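Long-range contacts in surface layer protein (Geobacillus stearothermophilus, PDB 2RA1), which forms the crystalline surface layer of the bacterial cell and, through its N-terminal part, probably binds cell-wall polymers that attach the layer to the cell: residues Ala331-Asn336 and Lys350-Lys355; Asn338-Asp343 and Val406-Glu411; Ser364-Glu369 and Ala394-Thr399. All blocks are in the same frame, centred on the assembly; numbering follows the deposited sequence.

Interaction 1 of 3, residues Ala331-Asn336 and Lys350-Lys355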
ATOM      1  N   ALA A 331     -11.756  17.208  42.679  1.00 38.77           N
ATOM      2  CA  ALA A 331     -11.075  17.435  43.937  1.00 38.08           C
ATOM      3  C   ALA A 331     -10.307  18.744  43.885  1.00 38.70           C
ATOM      4  O   ALA A 331     -10.186  19.440  44.893  1.00 37.33           O
ATOM      5  CB  ALA A 331     -10.141  16.295  44.238  1.00 41.79           C
ATOM      6  N   SER A 332      -9.779  19.077  42.714  1.00 35.40           N
ATOM      7  CA  SER A 332      -9.073  20.340  42.571  1.00 33.71           C
ATOM      8  C   SER A 332      -9.377  21.063  41.245  1.00 30.31           C
ATOM      9  O   SER A 332      -9.822  20.452  40.269  1.00 29.89           O
ATOM     10  CB  SER A 332      -7.566  20.145  42.781  1.00 30.86           C
ATOM     11  OG  SER A 332      -6.895  19.836  41.581  1.00 32.25           O
ATOM     12  N   ILE A 333      -9.157  22.373  41.239  1.00 25.44           N
ATOM     13  CA  ILE A 333      -9.326  23.147  40.034  1.00 31.32           C
ATOM     14  C   ILE A 333      -8.347  24.303  40.008  1.00 34.08           C
ATOM     15  O   ILE A 333      -8.163  24.987  41.009  1.00 31.01           O
ATOM     16  CB  ILE A 333     -10.773  23.646  39.855  1.00 28.10           C
ATOM     17  CG1 ILE A 333     -10.934  24.241  38.458  1.00 27.35           C
ATOM     18  CG2 ILE A 333     -11.142  24.645  40.920  1.00 20.38           C
ATOM     19  CD1 ILE A 333     -12.252  24.883  38.214  1.00 21.29           C
ATOM     20  N   THR A 334      -7.699  24.494  38.858  1.00 30.74           N
ATOM     21  CA  THR A 334      -6.748  25.588  38.688  1.00 26.33           C
ATOM     22  C   THR A 334      -6.801  26.179  37.280  1.00 26.26           C
ATOM     23  O   THR A 334      -7.226  25.519  36.335  1.00 25.75           O
ATOM     24  CB  THR A 334      -5.323  25.127  38.955  1.00 29.61           C
ATOM     25  OG1 THR A 334      -4.996  24.080  38.035  1.00 34.13           O
ATOM     26  CG2 THR A 334      -5.200  24.584  40.384  1.00 38.14           C
ATOM     27  N   PHE A 335      -6.363  27.434  37.170  1.00 23.48           N
ATOM     28  CA  PHE A 335      -6.205  28.119  35.904  1.00 22.44           C
ATOM     29  C   PHE A 335      -4.907  27.642  35.266  1.00 26.98           C
ATOM     30  O   PHE A 335      -3.901  27.427  35.956  1.00 28.92           O
ATOM     31  CB  PHE A 335      -6.199  29.632  36.127  1.00 23.53           C
ATOM     32  CG  PHE A 335      -7.572  30.219  36.257  1.00 21.63           C
ATOM     33  CD1 PHE A 335      -8.071  30.599  37.496  1.00 24.22           C
ATOM     34  CD2 PHE A 335      -8.380  30.366  35.142  1.00 25.39           C
ATOM     35  CE1 PHE A 335      -9.348  31.127  37.615  1.00 19.20           C
ATOM     36  CE2 PHE A 335      -9.657  30.888  35.248  1.00 21.24           C
ATOM     37  CZ  PHE A 335     -10.144  31.257  36.501  1.00 20.07           C
ATOM     38  N   ASN A 336      -4.926  27.449  33.952  1.00 28.65           N
ATOM     39  CA  ASN A 336      -3.793  26.812  33.298  1.00 32.12           C
ATOM     40  C   ASN A 336      -2.554  27.696  33.277  1.00 31.19           C
ATOM     41  O   ASN A 336      -1.423  27.202  33.344  1.00 32.24           O
ATOM     42  CB  ASN A 336      -4.187  26.351  31.902  1.00 29.45           C
ATOM     43  CG  ASN A 336      -5.295  25.355  31.939  1.00 31.54           C
ATOM     44  OD1 ASN A 336      -5.514  24.705  32.958  1.00 36.42           O
ATOM     45  ND2 ASN A 336      -6.020  25.227  30.839  1.00 36.13           N
ATOM     46  N   LYS A 350     -11.825  27.191  28.864  1.00 28.65           N
ATOM     47  CA  LYS A 350     -10.677  26.686  28.126  1.00 27.06           C
ATOM     48  C   LYS A 350      -9.395  26.969  28.890  1.00 28.20           C
ATOM     49  O   LYS A 350      -8.317  26.623  28.430  1.00 31.63           O
ATOM     50  CB  LYS A 350     -10.608  27.372  26.761  1.00 31.35           C
ATOM     51  CG  LYS A 350     -11.903  27.304  25.967  1.00 44.57           C
ATOM     52  CD  LYS A 350     -12.045  25.996  25.204  1.00 51.35           C
ATOM     53  CE  LYS A 350     -13.505  25.588  25.033  1.00 57.42           C
ATOM     54  NZ  LYS A 350     -14.103  24.963  26.265  1.00 59.69           N
ATOM     55  N   TYR A 351      -9.504  27.614  30.055  1.00 31.84           N
ATOM     56  CA  TYR A 351      -8.301  28.059  30.751  1.00 31.68           C
ATOM     57  C   TYR A 351      -8.167  27.470  32.112  1.00 26.81           C
ATOM     58  O   TYR A 351      -7.366  27.902  32.938  1.00 32.97           O
ATOM     59  CB  TYR A 351      -8.250  29.577  30.810  1.00 36.54           C
ATOM     60  CG  TYR A 351      -7.918  30.107  29.456  1.00 32.00           C
ATOM     61  CD1 TYR A 351      -8.924  30.398  28.539  1.00 30.40           C
ATOM     62  CD2 TYR A 351      -6.597  30.226  29.055  1.00 29.23           C
ATOM     63  CE1 TYR A 351      -8.620  30.843  27.269  1.00 33.22           C
ATOM     64  CE2 TYR A 351      -6.284  30.664  27.792  1.00 33.94           C
ATOM     65  CZ  TYR A 351      -7.297  30.982  26.905  1.00 37.09           C
ATOM     66  OH  TYR A 351      -6.967  31.430  25.649  1.00 40.27           O
ATOM     67  N   VAL A 352      -8.931  26.433  32.342  1.00 29.73           N
ATOM     68  CA  VAL A 352      -9.039  25.951  33.688  1.00 30.08           C
ATOM     69  C   VAL A 352      -9.013  24.413  33.646  1.00 34.37           C
ATOM     70  O   VAL A 352      -9.543  23.794  32.723  1.00 36.38           O
ATOM     71  CB  VAL A 352     -10.308  26.571  34.293  1.00 33.71           C
ATOM     72  CG1 VAL A 352     -11.501  25.617  34.186  1.00 29.22           C
ATOM     73  CG2 VAL A 352     -10.050  27.062  35.688  1.00 35.97           C
ATOM     74  N   THR A 353      -8.338  23.803  34.608  1.00 29.30           N
ATOM     75  CA  THR A 353      -8.239  22.352  34.651  1.00 28.59           C
ATOM     76  C   THR A 353      -8.778  21.807  35.971  1.00 34.19           C
ATOM     77  O   THR A 353      -8.488  22.349  37.044  1.00 23.53           O
ATOM     78  CB  THR A 353      -6.767  21.876  34.500  1.00 36.54           C
ATOM     79  OG1 THR A 353      -6.289  22.158  33.179  1.00 33.98           O
ATOM     80  CG2 THR A 353      -6.675  20.398  34.730  1.00 40.69           C
ATOM     81  N   VAL A 354      -9.546  20.722  35.869  1.00 36.41           N
ATOM     82  CA  VAL A 354     -10.136  20.045  37.012  1.00 35.26           C
ATOM     83  C   VAL A 354      -9.556  18.631  37.178  1.00 35.43           C
ATOM     84  O   VAL A 354      -9.438  17.876  36.222  1.00 32.99           O
ATOM     85  CB  VAL A 354     -11.667  19.960  36.860  1.00 37.71           C
ATOM     86  CG1 VAL A 354     -12.308  19.276  38.068  1.00 34.86           C
ATOM     87  CG2 VAL A 354     -12.246  21.338  36.665  1.00 35.49           C
ATOM     88  N   LYS A 355      -9.191  18.283  38.406  1.00 30.42           N
ATOM     89  CA  LYS A 355      -8.648  16.963  38.691  1.00 34.64           C
ATOM     90  C   LYS A 355      -9.390  16.291  39.844  1.00 35.15           C
ATOM     91  O   LYS A 355      -9.981  16.968  40.684  1.00 35.66           O
ATOM     92  CB  LYS A 355      -7.165  17.074  39.020  1.00 31.51           C
ATOM     93  CG  LYS A 355      -6.376  17.642  37.883  1.00 32.01           C
ATOM     94  CD  LYS A 355      -4.921  17.789  38.243  1.00 35.47           C
ATOM     95  CE  LYS A 355      -4.121  18.259  37.052  1.00 43.94           C
ATOM     96  NZ  LYS A 355      -2.676  18.414  37.386  1.00 54.33           N
TER
HETATM   97  O   HOH W   1      -6.150  21.133  38.144  1.00 44.19           O
HETATM   98  O   HOH W   2      -5.240  25.962  28.330  1.00 27.88           O
HETATM   99  O   HOH W   3      -8.058  22.962  30.090  1.00 38.85           O

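Interaction 2 of 3, residues Asn338-Asp343 and Val406-Glu411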
ATOM      1  N   ASN A 338      -0.808  31.892  34.283  1.00 34.83           N
ATOM      2  CA  ASN A 338      -0.925  33.126  35.052  1.00 35.70           C
ATOM      3  C   ASN A 338      -1.509  34.263  34.217  1.00 31.38           C
ATOM      4  O   ASN A 338      -1.557  35.405  34.667  1.00 37.57           O
ATOM      5  CB  ASN A 338       0.434  33.531  35.656  1.00 41.59           C
ATOM      6  CG  ASN A 338       1.498  33.785  34.596  1.00 53.90           C
ATOM      7  OD1 ASN A 338       1.319  33.437  33.427  1.00 66.64           O
ATOM      8  ND2 ASN A 338       2.615  34.383  35.002  1.00 45.74           N
ATOM      9  N   LYS A 339      -1.975  33.940  33.015  1.00 26.71           N
ATOM     10  CA  LYS A 339      -2.403  34.953  32.055  1.00 30.00           C
ATOM     11  C   LYS A 339      -3.507  34.509  31.076  1.00 29.86           C
ATOM     12  O   LYS A 339      -3.733  33.324  30.855  1.00 27.09           O
ATOM     13  CB  LYS A 339      -1.196  35.496  31.274  1.00 32.47           C
ATOM     14  CG  LYS A 339      -0.376  34.430  30.547  1.00 45.27           C
ATOM     15  CD  LYS A 339       0.651  35.062  29.618  1.00 56.32           C
ATOM     16  CE  LYS A 339       1.272  34.028  28.681  1.00 59.43           C
ATOM     17  NZ  LYS A 339       1.819  34.644  27.433  1.00 56.74           N
ATOM     18  N   LEU A 340      -4.207  35.492  30.520  1.00 21.40           N
ATOM     19  CA  LEU A 340      -5.173  35.250  29.467  1.00 28.59           C
ATOM     20  C   LEU A 340      -4.791  36.100  28.266  1.00 27.80           C
ATOM     21  O   LEU A 340      -4.109  37.107  28.427  1.00 29.61           O
ATOM     22  CB  LEU A 340      -6.586  35.600  29.945  1.00 34.27           C
ATOM     23  CG  LEU A 340      -7.128  34.813  31.151  1.00 32.48           C
ATOM     24  CD1 LEU A 340      -8.470  35.397  31.666  1.00 28.89           C
ATOM     25  CD2 LEU A 340      -7.262  33.331  30.823  1.00 26.60           C
ATOM     26  N   PRO A 341      -5.225  35.699  27.060  1.00 28.50           N
ATOM     27  CA  PRO A 341      -4.981  36.517  25.865  1.00 27.60           C
ATOM     28  C   PRO A 341      -5.838  37.791  25.895  1.00 32.60           C
ATOM     29  O   PRO A 341      -6.765  37.870  26.700  1.00 31.25           O
ATOM     30  CB  PRO A 341      -5.442  35.618  24.703  1.00 24.82           C
ATOM     31  CG  PRO A 341      -5.950  34.345  25.314  1.00 26.62           C
ATOM     32  CD  PRO A 341      -6.097  34.545  26.785  1.00 25.63           C
ATOM     33  N   GLU A 342      -5.519  38.773  25.055  1.00 32.78           N
ATOM     34  CA  GLU A 342      -6.341  39.969  24.904  1.00 30.00           C
ATOM     35  C   GLU A 342      -7.330  39.726  23.775  1.00 31.67           C
ATOM     36  O   GLU A 342      -6.935  39.641  22.612  1.00 30.24           O
ATOM     37  CB  GLU A 342      -5.481  41.196  24.569  1.00 30.81           C
ATOM     38  CG  GLU A 342      -6.216  42.557  24.734  1.00 47.41           C
ATOM     39  CD  GLU A 342      -5.474  43.750  24.096  1.00 46.06           C
ATOM     40  OE1 GLU A 342      -4.376  43.558  23.529  1.00 43.88           O
ATOM     41  OE2 GLU A 342      -5.996  44.885  24.157  1.00 47.32           O
ATOM     42  N   ASP A 343      -8.609  39.594  24.114  1.00 29.52           N
ATOM     43  CA  ASP A 343      -9.635  39.314  23.116  1.00 37.48           C
ATOM     44  C   ASP A 343     -10.973  39.815  23.640  1.00 37.61           C
ATOM     45  O   ASP A 343     -11.168  39.904  24.847  1.00 38.15           O
ATOM     46  CB  ASP A 343      -9.712  37.802  22.838  1.00 32.84           C
ATOM     47  CG  ASP A 343     -10.398  37.480  21.517  1.00 46.18           C
ATOM     48  OD1 ASP A 343     -11.625  37.173  21.514  1.00 33.55           O
ATOM     49  OD2 ASP A 343      -9.697  37.537  20.476  1.00 59.69           O
ATOM     50  N   VAL A 406      -8.633  35.009  41.552  1.00 26.53           N
ATOM     51  CA  VAL A 406      -7.282  34.992  41.006  1.00 23.88           C
ATOM     52  C   VAL A 406      -7.170  36.157  40.046  1.00 20.71           C
ATOM     53  O   VAL A 406      -8.051  36.378  39.214  1.00 24.09           O
ATOM     54  CB  VAL A 406      -6.969  33.672  40.268  1.00 29.82           C
ATOM     55  CG1 VAL A 406      -5.560  33.708  39.714  1.00 25.93           C
ATOM     56  CG2 VAL A 406      -7.163  32.436  41.193  1.00 13.93           C
ATOM     57  N   ILE A 407      -6.112  36.930  40.181  1.00 21.19           N
ATOM     58  CA  ILE A 407      -5.885  38.014  39.240  1.00 32.06           C
ATOM     59  C   ILE A 407      -4.963  37.506  38.132  1.00 33.05           C
ATOM     60  O   ILE A 407      -3.862  37.042  38.403  1.00 30.78           O
ATOM     61  CB  ILE A 407      -5.360  39.304  39.950  1.00 36.46           C
ATOM     62  CG1 ILE A 407      -4.991  40.376  38.934  1.00 42.32           C
ATOM     63  CG2 ILE A 407      -4.157  39.005  40.821  1.00 30.37           C
ATOM     64  CD1 ILE A 407      -5.048  41.791  39.508  1.00 39.72           C
ATOM     65  N   LEU A 408      -5.439  37.553  36.891  1.00 31.81           N
ATOM     66  CA  LEU A 408      -4.663  37.046  35.751  1.00 28.69           C
ATOM     67  C   LEU A 408      -4.185  38.193  34.896  1.00 29.25           C
ATOM     68  O   LEU A 408      -4.937  39.146  34.664  1.00 30.43           O
ATOM     69  CB  LEU A 408      -5.498  36.081  34.893  1.00 23.61           C
ATOM     70  CG  LEU A 408      -6.034  34.849  35.633  1.00 28.09           C
ATOM     71  CD1 LEU A 408      -6.886  34.002  34.723  1.00 32.26           C
ATOM     72  CD2 LEU A 408      -4.887  34.035  36.180  1.00 24.57           C
ATOM     73  N   ALA A 409      -2.935  38.113  34.434  1.00 23.05           N
ATOM     74  CA  ALA A 409      -2.411  39.123  33.516  1.00 22.49           C
ATOM     75  C   ALA A 409      -3.147  38.971  32.211  1.00 19.76           C
ATOM     76  O   ALA A 409      -3.674  37.904  31.917  1.00 23.98           O
ATOM     77  CB  ALA A 409      -0.899  38.955  33.291  1.00 18.72           C
ATOM     78  N   VAL A 410      -3.200  40.039  31.430  1.00 20.79           N
ATOM     79  CA  VAL A 410      -3.615  39.935  30.028  1.00 23.01           C
ATOM     80  C   VAL A 410      -2.468  40.257  29.089  1.00 24.08           C
ATOM     81  O   VAL A 410      -1.974  41.382  29.030  1.00 33.02           O
ATOM     82  CB  VAL A 410      -4.783  40.840  29.723  1.00 25.53           C
ATOM     83  CG1 VAL A 410      -5.165  40.721  28.265  1.00 20.91           C
ATOM     84  CG2 VAL A 410      -5.934  40.450  30.612  1.00 27.79           C
ATOM     85  N   GLU A 411      -2.050  39.244  28.359  1.00 31.54           N
ATOM     86  CA  GLU A 411      -0.912  39.340  27.477  1.00 43.77           C
ATOM     87  C   GLU A 411      -1.016  38.178  26.529  1.00 49.90           C
ATOM     88  O   GLU A 411      -1.406  37.075  26.922  1.00 49.01           O
ATOM     89  CB  GLU A 411       0.392  39.163  28.251  1.00 48.48           C
ATOM     90  CG  GLU A 411       0.681  40.196  29.310  1.00 57.53           C
ATOM     91  CD  GLU A 411       1.632  39.663  30.370  1.00 65.71           C
ATOM     92  OE1 GLU A 411       2.174  38.549  30.180  1.00 57.16           O
ATOM     93  OE2 GLU A 411       1.827  40.353  31.398  1.00 73.76           O
TER

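Interaction 3 of 3, residues Ser364-Glu369 and Ala394-Thr399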
ATOM      1  N   SER A 364     -14.622  15.563  31.403  1.00 49.12           N
ATOM      2  CA  SER A 364     -16.034  15.885  31.254  1.00 50.06           C
ATOM      3  C   SER A 364     -16.824  15.464  32.483  1.00 41.54           C
ATOM      4  O   SER A 364     -16.260  14.960  33.437  1.00 42.25           O
ATOM      5  CB  SER A 364     -16.610  15.224  29.992  1.00 58.92           C
ATOM      6  OG  SER A 364     -16.749  13.819  30.157  1.00 60.63           O
ATOM      7  N   GLY A 365     -18.129  15.707  32.460  1.00 45.98           N
ATOM      8  CA  GLY A 365     -19.011  15.274  33.524  1.00 48.37           C
ATOM      9  C   GLY A 365     -19.106  16.232  34.688  1.00 57.25           C
ATOM     10  O   GLY A 365     -19.331  15.803  35.820  1.00 66.14           O
ATOM     11  N   PHE A 366     -18.940  17.526  34.423  1.00 52.52           N
ATOM     12  CA  PHE A 366     -19.103  18.523  35.472  1.00 50.03           C
ATOM     13  C   PHE A 366     -19.397  19.900  34.901  1.00 51.28           C
ATOM     14  O   PHE A 366     -19.023  20.208  33.769  1.00 56.95           O
ATOM     15  CB  PHE A 366     -17.847  18.601  36.328  1.00 48.96           C
ATOM     16  CG  PHE A 366     -16.642  19.036  35.564  1.00 45.67           C
ATOM     17  CD1 PHE A 366     -16.417  20.384  35.302  1.00 45.30           C
ATOM     18  CD2 PHE A 366     -15.748  18.103  35.077  1.00 42.85           C
ATOM     19  CE1 PHE A 366     -15.321  20.789  34.584  1.00 45.58           C
ATOM     20  CE2 PHE A 366     -14.646  18.497  34.359  1.00 43.73           C
ATOM     21  CZ  PHE A 366     -14.429  19.846  34.114  1.00 49.24           C
ATOM     22  N   GLU A 367     -20.044  20.736  35.707  1.00 53.59           N
ATOM     23  CA  GLU A 367     -20.335  22.106  35.318  1.00 59.58           C
ATOM     24  C   GLU A 367     -19.435  23.134  36.012  1.00 50.36           C
ATOM     25  O   GLU A 367     -19.008  22.951  37.162  1.00 46.30           O
ATOM     26  CB  GLU A 367     -21.806  22.432  35.570  1.00 69.25           C
ATOM     27  CG  GLU A 367     -22.731  21.959  34.459  1.00 83.55           C
ATOM     28  CD  GLU A 367     -24.190  22.295  34.733  1.00 95.73           C
ATOM     29  OE1 GLU A 367     -24.706  23.264  34.124  1.00 95.74           O
ATOM     30  OE2 GLU A 367     -24.816  21.597  35.566  1.00 99.34           O
ATOM     31  N   LEU A 368     -19.162  24.219  35.298  1.00 40.95           N
ATOM     32  CA  LEU A 368     -18.338  25.295  35.823  1.00 42.02           C
ATOM     33  C   LEU A 368     -19.120  26.581  35.988  1.00 44.09           C
ATOM     34  O   LEU A 368     -19.810  27.015  35.056  1.00 43.39           O
ATOM     35  CB  LEU A 368     -17.178  25.566  34.881  1.00 36.85           C
ATOM     36  CG  LEU A 368     -16.079  24.522  34.928  1.00 41.16           C
ATOM     37  CD1 LEU A 368     -15.073  24.811  33.822  1.00 30.61           C
ATOM     38  CD2 LEU A 368     -15.429  24.509  36.334  1.00 37.69           C
ATOM     39  N   GLU A 369     -18.993  27.210  37.156  1.00 34.67           N
ATOM     40  CA  GLU A 369     -19.569  28.531  37.336  1.00 33.32           C
ATOM     41  C   GLU A 369     -18.460  29.527  37.640  1.00 33.97           C
ATOM     42  O   GLU A 369     -17.486  29.188  38.311  1.00 37.51           O
ATOM     43  CB  GLU A 369     -20.659  28.522  38.410  1.00 41.71           C
ATOM     44  CG  GLU A 369     -20.169  28.194  39.803  1.00 61.67           C
ATOM     45  CD  GLU A 369     -21.311  27.950  40.773  1.00 70.27           C
ATOM     46  OE1 GLU A 369     -21.074  28.049  42.004  1.00 67.11           O
ATOM     47  OE2 GLU A 369     -22.440  27.663  40.296  1.00 70.19           O
ATOM     48  N   ALA A 394     -13.113  30.347  39.147  1.00 26.63           N
ATOM     49  CA  ALA A 394     -13.808  29.171  38.665  1.00 21.76           C
ATOM     50  C   ALA A 394     -14.180  28.261  39.844  1.00 31.88           C
ATOM     51  O   ALA A 394     -13.344  27.951  40.708  1.00 28.37           O
ATOM     52  CB  ALA A 394     -12.955  28.423  37.644  1.00 21.07           C
ATOM     53  N   THR A 395     -15.445  27.858  39.882  1.00 30.48           N
ATOM     54  CA  THR A 395     -15.925  26.934  40.894  1.00 26.20           C
ATOM     55  C   THR A 395     -16.649  25.827  40.147  1.00 33.98           C
ATOM     56  O   THR A 395     -17.415  26.102  39.225  1.00 33.85           O
ATOM     57  CB  THR A 395     -16.897  27.603  41.899  1.00 23.13           C
ATOM     58  OG1 THR A 395     -16.218  28.624  42.634  1.00 32.97           O
ATOM     59  CG2 THR A 395     -17.422  26.582  42.898  1.00 24.44           C
ATOM     60  N   VAL A 396     -16.369  24.576  40.508  1.00 41.40           N
ATOM     61  CA  VAL A 396     -17.094  23.449  39.938  1.00 45.94           C
ATOM     62  C   VAL A 396     -18.454  23.400  40.603  1.00 45.43           C
ATOM     63  O   VAL A 396     -18.546  23.216  41.815  1.00 50.98           O
ATOM     64  CB  VAL A 396     -16.384  22.117  40.202  1.00 44.70           C
ATOM     65  CG1 VAL A 396     -17.218  20.977  39.661  1.00 52.41           C
ATOM     66  CG2 VAL A 396     -15.020  22.105  39.579  1.00 33.80           C
ATOM     67  N   LYS A 397     -19.510  23.580  39.826  1.00 39.81           N
ATOM     68  CA  LYS A 397     -20.841  23.618  40.414  1.00 52.51           C
ATOM     69  C   LYS A 397     -21.253  22.199  40.794  1.00 55.83           C
ATOM     70  O   LYS A 397     -20.958  21.252  40.059  1.00 52.78           O
ATOM     71  CB  LYS A 397     -21.847  24.220  39.431  1.00 56.85           C
ATOM     72  CG  LYS A 397     -23.198  24.547  40.050  1.00 59.87           C
ATOM     73  CD  LYS A 397     -24.277  24.748  38.992  1.00 63.50           C
ATOM     74  CE  LYS A 397     -24.559  23.452  38.236  1.00 68.09           C
ATOM     75  NZ  LYS A 397     -25.888  23.461  37.534  1.00 71.48           N
ATOM     76  N   GLY A 398     -21.903  22.029  41.943  1.00 59.21           N
ATOM     77  CA  GLY A 398     -22.099  23.069  42.935  1.00 63.39           C
ATOM     78  C   GLY A 398     -21.418  22.547  44.190  1.00 69.69           C
ATOM     79  O   GLY A 398     -21.971  22.535  45.298  1.00 64.98           O
ATOM     80  N   THR A 399     -20.198  22.075  43.967  1.00 67.03           N
ATOM     81  CA  THR A 399     -19.307  21.583  44.995  1.00 52.31           C
ATOM     82  C   THR A 399     -18.554  22.753  45.608  1.00 45.12           C
ATOM     83  O   THR A 399     -18.897  23.911  45.377  1.00 51.68           O
ATOM     84  CB  THR A 399     -18.279  20.684  44.352  1.00 47.71           C
ATOM     85  OG1 THR A 399     -17.367  21.501  43.613  1.00 53.41           O
ATOM     86  CG2 THR A 399     -18.963  19.728  43.396  1.00 41.36           C
TER
HETATM   87  O   HOH W   4     -16.950  30.909  40.658  1.00 42.24           O

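Interaction 1 of 3, residues Ala331-Asn336 and Lys350-Lys355
Lys355 O is gripped by two successive backbone amides of the other strand. Ala331 N donates to Lys355 O at 2.7 Å, in the carbonyl plane; Ser332 N is tilted 28° out of it. Two residues thus face one, which is a classic beta bulge. The strands run antiparallel. Ser332 and Lys355, within the bulge, form one hydrogen-bonded pair, Thr334 and Thr353 the next. Thr353 N gives a bond of 2.7 Å to Thr334 O. Asn336 N then bonds Tyr351 O.

The Asn336 side chain folds back over the neighbouring strand. With CG beside the backbone N (chi1 -61°), its amide crosses Thr353 at about a right angle. Asn336 OD1 accepts from Thr353 OG1 at 2.7 Å. On the other branch, ND2 donates to two waters. One of these donates in turn to Lys350 O, the other to Val352 O. The amide is thereby held at both ends, which should fix its rotation. A further water donates to Thr353 O and also bonds Thr334 OG1, on the same polar face.

The opposite face carries Ile333, Phe335, Val352 and Val354. Val352 CG2 sits over one face of the Phe335 ring, 3.9 Å from its centroid and 18° off the normal, a CH-pi contact. Ile333 CD1 approaches Val352 CG2 at 4.0 Å. Ile333 CG1 packs on Val354 CG2 at 3.7 Å. These apolar groups continue onto Ala394 and Leu368 of the facing strands. With one polar and one apolar face, this two-stranded antiparallel sheet packs on a second sheet, as in a beta sandwich.

Interaction 2 of 3, residues Asn338-Asp343 and Val406-Glu411
Leu340 and Leu408 both set CG beside the backbone N and anti to the carbonyl carbon (chi1 -61° and -59°), which brings their branches together on one side of the strands. Leu408 CD1 touches Leu340 CG at 3.7 Å and also contacts the Leu340 CD1 methyl, the two side chains crossing at an angle. The backbones form a short, splayed parallel pairing, the touching parts running 51° apart, at the margin of a mixed sheet in a beta-sandwich-like domain. Segment 338-343 supplies the outermost strand, 339-340, and pairs with strand 406-410 near the end of the chain.

Three backbone bonds join them. Asn338 O accepts from Ala409 N at 3.0 Å. Ala409 O then takes Leu340 N at 2.8 Å, and Leu340 O takes Glu411 N.

Lys339 and Ala409 lie on the face away from the leucines, with their CB atoms 4.0 Å apart. The lysine chain is extended beyond CG and crosses Glu411 at about a right angle. Its ammonium group does not contact that carboxylate but forms a salt bridge with the terminal OXT of Asp412. Leu340 also packs on Tyr351 and Val390, so its side chain is buried.

Past the strand, Glu342 OE2 is bonded to Gly386 N. At its base, Glu342 CB rests on Val410 CG1 at 3.7 Å.

Interaction 3 of 3, residues Ser364-Glu369 and Ala394-Thr399
Strands 367-369 and 394-397 are antiparallel but strongly twisted, with 139° between their directions and axes 4.5 Å apart at closest. Glu369 and Thr395 form a hydrogen-bonded pair. Glu369 N donates to Thr395 O at 2.8 Å, and Thr395 N returns the bond to Glu369 O. Leu368 and Val396 follow as a non-hydrogen-bonded pair. Lys397 N also donates to Glu367 O. A cis peptide bond between Lys397 and Gly398 comes next. The chain then turns, and Val396 O accepts from both the backbone N and OG1 of Thr399.

The apolar side is made by Phe366, Leu368 and Val396. Val396 CG1 meets Phe366 CB at 4.1 Å, and its other methyl, CG2, lies equally far from Leu368 CD2. These residues also touch Val352, Val354 and Ile333 of the facing sheet.

The other side is charged. Lys397 starts out with CG anti to the backbone N (chi1 -169°), then bends at chi3 and lies alongside Glu367, both pointing the same way. Lys397 NZ meets Glu367 OE2 at 2.9 Å, from above the carboxylate plane, in a salt bridge. Glu369 crosses the lysine at about a right angle, and its OE2 lies near CG of Lys397, 3.2 Å away, with the ammonium group much farther off. Glu369 CG also packs on Thr395 CB at 3.9 Å. Thr395 OG1 is bonded to Thr402 OG1.

Glu367 is exposed, so the salt bridge is probably moderated by solvent. The second carboxylate, Glu369, would add to the negative potential around Lys397 without directly pairing with its ammonium group.

Overall arrangement
All three contacts lie in the C-terminal beta domain of this fragment, far from the N-terminal helices. Interactions 2 and 3 belong to the same mixed sheet, where strands 406-410 and 389-397 are neighbours. They do not touch, and their nearest atoms are about 7 Å apart. Interaction 1 is the facing two-stranded sheet and meets both. Its centre is about 10 Å from that of interaction 3, where Ile333 CD1 packs on Ala394 CB at 3.7 Å. It is about 15 Å from interaction 2, where Tyr351 CG touches Leu340 CD2 at 3.6 Å. Their apolar sides contribute to one core between the sheets.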